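Local coordinates for type VI immunity protein Atu4351 (Agrobacterium fabrum, PDB 6ITW) that probably protects the bacterium from its own type VI secretion effector, serving as the immunity partner in an effector-immunity pair, at residues Asp145-Asp148 against Lys152-Phe155; Asn156-Asn161 against Gln169-Lys174. All blocks are in the same frame, centred on the assembly; numbering follows the deposited sequence.

Following the chain from the N terminus, the segment after helix 128-137 first meets itself in interaction 1, where 145-148 and 152-155 close a tight turn of three intervening residues and lead straight into helix 155-162. Interaction 2 then closes a second, longer loop of seven residues, bringing that helix against strand 169-173. The two contacts follow in series, neither enclosing nor crossing the other, and their centres lie about 10 Å apart. They touch where Phe155 CE1 packs 3.9 Å from Tyr171 CE2 and where Arg157 of the helix reaches back to the turn. Together they tie turn, helix and strand into one compact part of the Tdi1 C-terminal family region.

Interaction 1. Residues Asp145-Asp148 against Lys152-Phe155; sequences DAPD and KLMF
Asp145 and Asp148 carry the polar part of this contact, each carboxylate turned onto backbone N-H groups of 152-155. Asp145 OD1 accepts from Phe155 N at 2.9 Å through its syn lone pair, while its anti lone pair takes the N-H of Ala146. A weaker bond from Met154 N reaches the same oxygen at 3.3 Å, and that N-H also makes a weak bond to Ala146 O.

At the other end the bonds form a tight pair between two residues. Asp148 N donates to Lys152 O at 2.9 Å, nearly straight at 171°, and Lys152 N returns a bond to Asp148 OD1 at 2.8 Å, arriving from above the carboxylate plane. The second of these bonds depends on Asp148 CG sitting between its backbone N and carbonyl carbon (chi1 63°), which brings OD1 back to Lys152 N. OD2 is left to a salt bridge with Arg157. Between these ends Pro147 and Leu153 form a single beta bridge, and Pro147 CA makes a bent CA-H...O contact with Lys152 O, 3.5 Å away.

Apolar packing is lighter. Met154, present as selenomethionine, bends at its last torsion, and its CE comes 3.9 Å from Ala146 CB. On another flank Leu153 CD2 lies 4.3 Å from Pro147 CB. The Phe155 ring leads away from the turn to meet Tyr56 edge-to-face.

The chain thus reverses in a short loop of a hairpin-like kind, held mainly by two carboxylates and a single bridge rather than by a ladder of strand pairs. Since Phe155 opens helix 155-162, the Asp145 carboxylate binds an N-H at the helix start, where the helix dipole would probably favour a negative charge, and Asp148, bonded to Arg157 as well, would likewise be expected to stay ionised.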
loop_
_atom_site.group_PDB
_atom_site.type_symbol
_atom_site.label_atom_id
_atom_site.label_comp_id
_atom_site.label_asym_id
_atom_site.label_seq_id
_atom_site.Cartn_x
_atom_site.Cartn_y
_atom_site.Cartn_z
ATOM N N ASP A 145 -10.540 2.767 -1.359
ATOM C CA ASP A 145 -11.582 2.542 -0.370
ATOM C C ASP A 145 -11.739 1.028 -0.278
ATOM O O ASP A 145 -10.880 0.285 -0.766
ATOM C CB ASP A 145 -12.889 3.252 -0.781
ATOM C CG ASP A 145 -13.730 3.733 0.418
ATOM O OD1 ASP A 145 -13.925 2.976 1.409
ATOM O OD2 ASP A 145 -14.226 4.886 0.350
ATOM N N ALA A 146 -12.812 0.553 0.316
ATOM C CA ALA A 146 -13.016 -0.888 0.374
ATOM C C ALA A 146 -14.512 -1.143 0.458
ATOM O O ALA A 146 -15.162 -0.704 1.418
ATOM C CB ALA A 146 -12.279 -1.514 1.569
ATOM N N PRO A 147 -15.093 -1.807 -0.538
ATOM C CA PRO A 147 -16.537 -2.081 -0.506
ATOM C C PRO A 147 -16.875 -3.170 0.500
ATOM O O PRO A 147 -16.098 -4.101 0.733
ATOM C CB PRO A 147 -16.839 -2.540 -1.936
ATOM C CG PRO A 147 -15.521 -3.148 -2.408
ATOM C CD PRO A 147 -14.448 -2.299 -1.769
ATOM N N ASP A 148 -18.052 -3.043 1.111
ATOM C CA ASP A 148 -18.585 -4.125 1.933
ATOM C C ASP A 148 -19.215 -5.208 1.033
ATOM O O ASP A 148 -19.105 -5.183 -0.202
ATOM C CB ASP A 148 -19.575 -3.569 2.953
ATOM C CG ASP A 148 -20.799 -2.912 2.301
ATOM O OD1 ASP A 148 -21.078 -3.088 1.081
ATOM O OD2 ASP A 148 -21.489 -2.188 3.031
ATOM N N LYS A 152 -20.938 -1.504 -1.214
ATOM C CA LYS A 152 -20.983 -0.118 -0.778
ATOM C C LYS A 152 -19.707 0.239 -0.016
ATOM O O LYS A 152 -19.292 -0.486 0.895
ATOM C CB LYS A 152 -22.242 0.092 0.071
ATOM C CG LYS A 152 -22.187 1.216 1.081
ATOM C CD LYS A 152 -22.059 2.609 0.463
ATOM C CE LYS A 152 -22.080 3.681 1.553
ATOM N NZ LYS A 152 -23.221 3.446 2.495
ATOM N N LEU A 153 -19.086 1.354 -0.399
ATOM C CA LEU A 153 -17.810 1.756 0.186
ATOM C C LEU A 153 -17.916 1.932 1.702
ATOM O O LEU A 153 -18.963 2.309 2.237
ATOM C CB LEU A 153 -17.332 3.036 -0.484
ATOM C CG LEU A 153 -17.129 2.823 -1.994
ATOM C CD1 LEU A 153 -16.579 4.060 -2.665
ATOM C CD2 LEU A 153 -16.192 1.665 -2.239
HETATM N N MSE A 154 -16.821 1.625 2.405
HETATM C CA MSE A 154 -16.860 1.625 3.873
HETATM C C MSE A 154 -16.138 2.790 4.582
HETATM O O MSE A 154 -16.402 3.024 5.773
HETATM C CB MSE A 154 -16.288 0.309 4.429
HETATM C CG MSE A 154 -17.082 -0.918 4.097
HETATM SE SE MSE A 154 -16.471 -2.458 5.159
HETATM C CE MSE A 154 -14.868 -2.884 4.153
ATOM N N PHE A 155 -15.240 3.513 3.894
ATOM C CA PHE A 155 -14.372 4.449 4.621
ATOM C C PHE A 155 -15.168 5.496 5.406
ATOM O O PHE A 155 -14.947 5.673 6.611
ATOM C CB PHE A 155 -13.380 5.156 3.700
ATOM C CG PHE A 155 -12.497 6.138 4.447
ATOM C CD1 PHE A 155 -11.454 5.680 5.249
ATOM C CD2 PHE A 155 -12.740 7.508 4.394
ATOM C CE1 PHE A 155 -10.645 6.570 5.960
ATOM C CE2 PHE A 155 -11.935 8.402 5.106
ATOM C CZ PHE A 155 -10.888 7.936 5.884
#

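Interaction 2. Residues Asn156-Asn161 against Gln169-Lys174; sequences NRLLKN and QIYSPK
Leu158 and Tyr171 each turn CG away from their own carbonyl carbon to lie beside the backbone N (chi1 -68° and -56°), and these rotations bring the leucine branch and the phenol ring alongside, running past each other in opposite directions. The ring is met over one face: Leu158 CB stands 4.0 Å from its centroid and only 12° off the normal, a CH-pi contact almost centred on the ring. Farther out along the leucine, CD1 drops toward the root of the tyrosine, 3.8 Å from Tyr171 CD2 and 3.9 Å from Tyr171 CB, so that the methyl and the methylene touch successive parts of the same aromatic side chain.

This is a helix packed against a strand: helix 155-162 lies beside the two-stranded antiparallel sheet of 169-173 and 188-192, and one aromatic residue of the strand bridges the gap. Ile170 and Ser172 pair with Val191 and Arg189 of the second strand, while the backbone of Tyr171 bonds to Ala91 and its side chain points to the helix.

The phenol end reaches past Leu158 to the next residue, with OH 3.6 Å from Leu159 CA and 4.3 Å from Leu159 CD1. Its polar partner lies just beyond the helix, where the OH is hydrogen-bonded to Gly163 O, a bond that satisfies the hydroxyl and holds the far end of the ring. Phe155 and Leu162 of the helix and Leu165 of the following loop also touch the tyrosine, and Leu158, buried like the ring, meets Phe92 and Met188.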
loop_
_atom_site.group_PDB
_atom_site.type_symbol
_atom_site.label_atom_id
_atom_site.label_comp_id
_atom_site.label_asym_id
_atom_site.label_seq_id
_atom_site.Cartn_x
_atom_site.Cartn_y
_atom_site.Cartn_z
ATOM N N ASN A 156 -16.089 6.209 4.746
ATOM C CA ASN A 156 -16.786 7.316 5.413
ATOM C C ASN A 156 -17.530 6.853 6.659
ATOM O O ASN A 156 -17.431 7.480 7.722
ATOM C CB ASN A 156 -17.743 7.997 4.443
ATOM C CG ASN A 156 -17.010 8.788 3.385
ATOM O OD1 ASN A 156 -15.821 9.074 3.524
ATOM N ND2 ASN A 156 -17.704 9.126 2.313
ATOM N N ARG A 157 -18.261 5.741 6.561
ATOM C CA ARG A 157 -18.943 5.230 7.746
ATOM C C ARG A 157 -17.947 4.820 8.825
ATOM O O ARG A 157 -18.195 5.027 10.021
ATOM C CB ARG A 157 -19.852 4.060 7.368
ATOM C CG ARG A 157 -21.054 4.455 6.506
ATOM C CD ARG A 157 -21.884 3.224 6.120
ATOM N NE ARG A 157 -21.272 2.516 5.003
ATOM C CZ ARG A 157 -21.399 1.211 4.773
ATOM N NH1 ARG A 157 -22.111 0.448 5.593
ATOM N NH2 ARG A 157 -20.790 0.665 3.732
ATOM N N LEU A 158 -16.803 4.245 8.431
ATOM C CA LEU A 158 -15.840 3.828 9.445
ATOM C C LEU A 158 -15.179 5.036 10.105
ATOM O O LEU A 158 -14.977 5.051 11.325
ATOM C CB LEU A 158 -14.801 2.893 8.834
ATOM C CG LEU A 158 -15.307 1.512 8.401
ATOM C CD1 LEU A 158 -14.133 0.732 7.860
ATOM C CD2 LEU A 158 -16.027 0.727 9.545
ATOM N N LEU A 159 -14.849 6.062 9.319
ATOM C CA LEU A 159 -14.365 7.315 9.893
ATOM C C LEU A 159 -15.319 7.829 10.969
ATOM O O LEU A 159 -14.930 8.005 12.130
ATOM C CB LEU A 159 -14.181 8.354 8.788
ATOM C CG LEU A 159 -13.700 9.728 9.267
ATOM C CD1 LEU A 159 -12.406 9.625 10.085
ATOM C CD2 LEU A 159 -13.530 10.653 8.073
ATOM N N LYS A 160 -16.598 8.000 10.610
ATOM C CA LYS A 160 -17.594 8.501 11.558
ATOM C C LYS A 160 -17.761 7.584 12.769
ATOM O O LYS A 160 -17.732 8.047 13.912
ATOM C CB LYS A 160 -18.934 8.698 10.857
ATOM C CG LYS A 160 -20.099 8.869 11.829
ATOM C CD LYS A 160 -21.390 9.158 11.101
ATOM C CE LYS A 160 -22.592 9.017 12.021
ATOM N NZ LYS A 160 -23.857 9.167 11.237
ATOM N N ASN A 161 -17.954 6.281 12.555
ATOM C CA ASN A 161 -18.306 5.423 13.691
ATOM C C ASN A 161 -17.115 4.907 14.491
ATOM O O ASN A 161 -17.291 4.548 15.664
ATOM C CB ASN A 161 -19.142 4.228 13.221
ATOM C CG ASN A 161 -20.428 4.655 12.518
ATOM O OD1 ASN A 161 -20.671 4.278 11.371
ATOM N ND2 ASN A 161 -21.247 5.460 13.199
ATOM N N GLN A 169 -2.076 2.722 12.349
ATOM C CA GLN A 169 -3.246 1.851 12.422
ATOM C C GLN A 169 -3.963 1.750 11.081
ATOM O O GLN A 169 -3.783 2.592 10.198
ATOM C CB GLN A 169 -4.271 2.350 13.428
ATOM C CG GLN A 169 -3.799 2.479 14.834
ATOM C CD GLN A 169 -4.902 3.075 15.675
ATOM O OE1 GLN A 169 -5.560 4.046 15.258
ATOM N NE2 GLN A 169 -5.151 2.474 16.837
ATOM N N ILE A 170 -4.811 0.715 10.958
ATOM C CA ILE A 170 -5.714 0.523 9.822
ATOM C C ILE A 170 -7.049 0.007 10.356
ATOM O O ILE A 170 -7.153 -0.445 11.496
ATOM C CB ILE A 170 -5.163 -0.471 8.766
ATOM C CG1 ILE A 170 -4.870 -1.828 9.410
ATOM C CG2 ILE A 170 -3.904 0.062 8.084
ATOM C CD1 ILE A 170 -4.504 -2.949 8.391
ATOM N N TYR A 171 -8.082 0.068 9.510
ATOM C CA TYR A 171 -9.336 -0.641 9.768
ATOM C C TYR A 171 -9.201 -2.074 9.270
ATOM O O TYR A 171 -8.794 -2.305 8.127
ATOM C CB TYR A 171 -10.526 0.025 9.077
ATOM C CG TYR A 171 -10.714 1.487 9.428
ATOM C CD1 TYR A 171 -10.859 1.892 10.753
ATOM C CD2 TYR A 171 -10.758 2.462 8.428
ATOM C CE1 TYR A 171 -11.043 3.233 11.074
ATOM C CE2 TYR A 171 -10.950 3.818 8.740
ATOM C CZ TYR A 171 -11.092 4.188 10.067
ATOM O OH TYR A 171 -11.272 5.514 10.384
ATOM N N SER A 172 -9.551 -3.025 10.124
ATOM C CA SER A 172 -9.341 -4.436 9.880
ATOM C C SER A 172 -10.554 -5.213 10.376
ATOM O O SER A 172 -11.159 -4.845 11.392
ATOM C CB SER A 172 -8.077 -4.921 10.610
ATOM O OG SER A 172 -7.781 -6.288 10.330
ATOM N N PRO A 173 -10.922 -6.297 9.700
ATOM C CA PRO A 173 -12.060 -7.082 10.185
ATOM C C PRO A 173 -11.692 -7.810 11.469
ATOM O O PRO A 173 -10.591 -8.347 11.614
ATOM C CB PRO A 173 -12.361 -8.052 9.030
ATOM C CG PRO A 173 -11.080 -8.153 8.263
ATOM C CD PRO A 173 -10.297 -6.879 8.498
ATOM N N LYS A 174 -12.618 -7.766 12.425
ATOM C CA LYS A 174 -12.442 -8.488 13.676
ATOM C C LYS A 174 -12.401 -9.992 13.424
ATOM O O LYS A 174 -11.452 -10.673 13.819
ATOM C CB LYS A 174 -13.582 -8.127 14.638
ATOM C CG LYS A 174 -13.535 -8.870 15.974
ATOM C CD LYS A 174 -14.934 -9.271 16.452
ATOM C CE LYS A 174 -15.160 -8.989 17.943
ATOM N NZ LYS A 174 -14.063 -9.528 18.803
#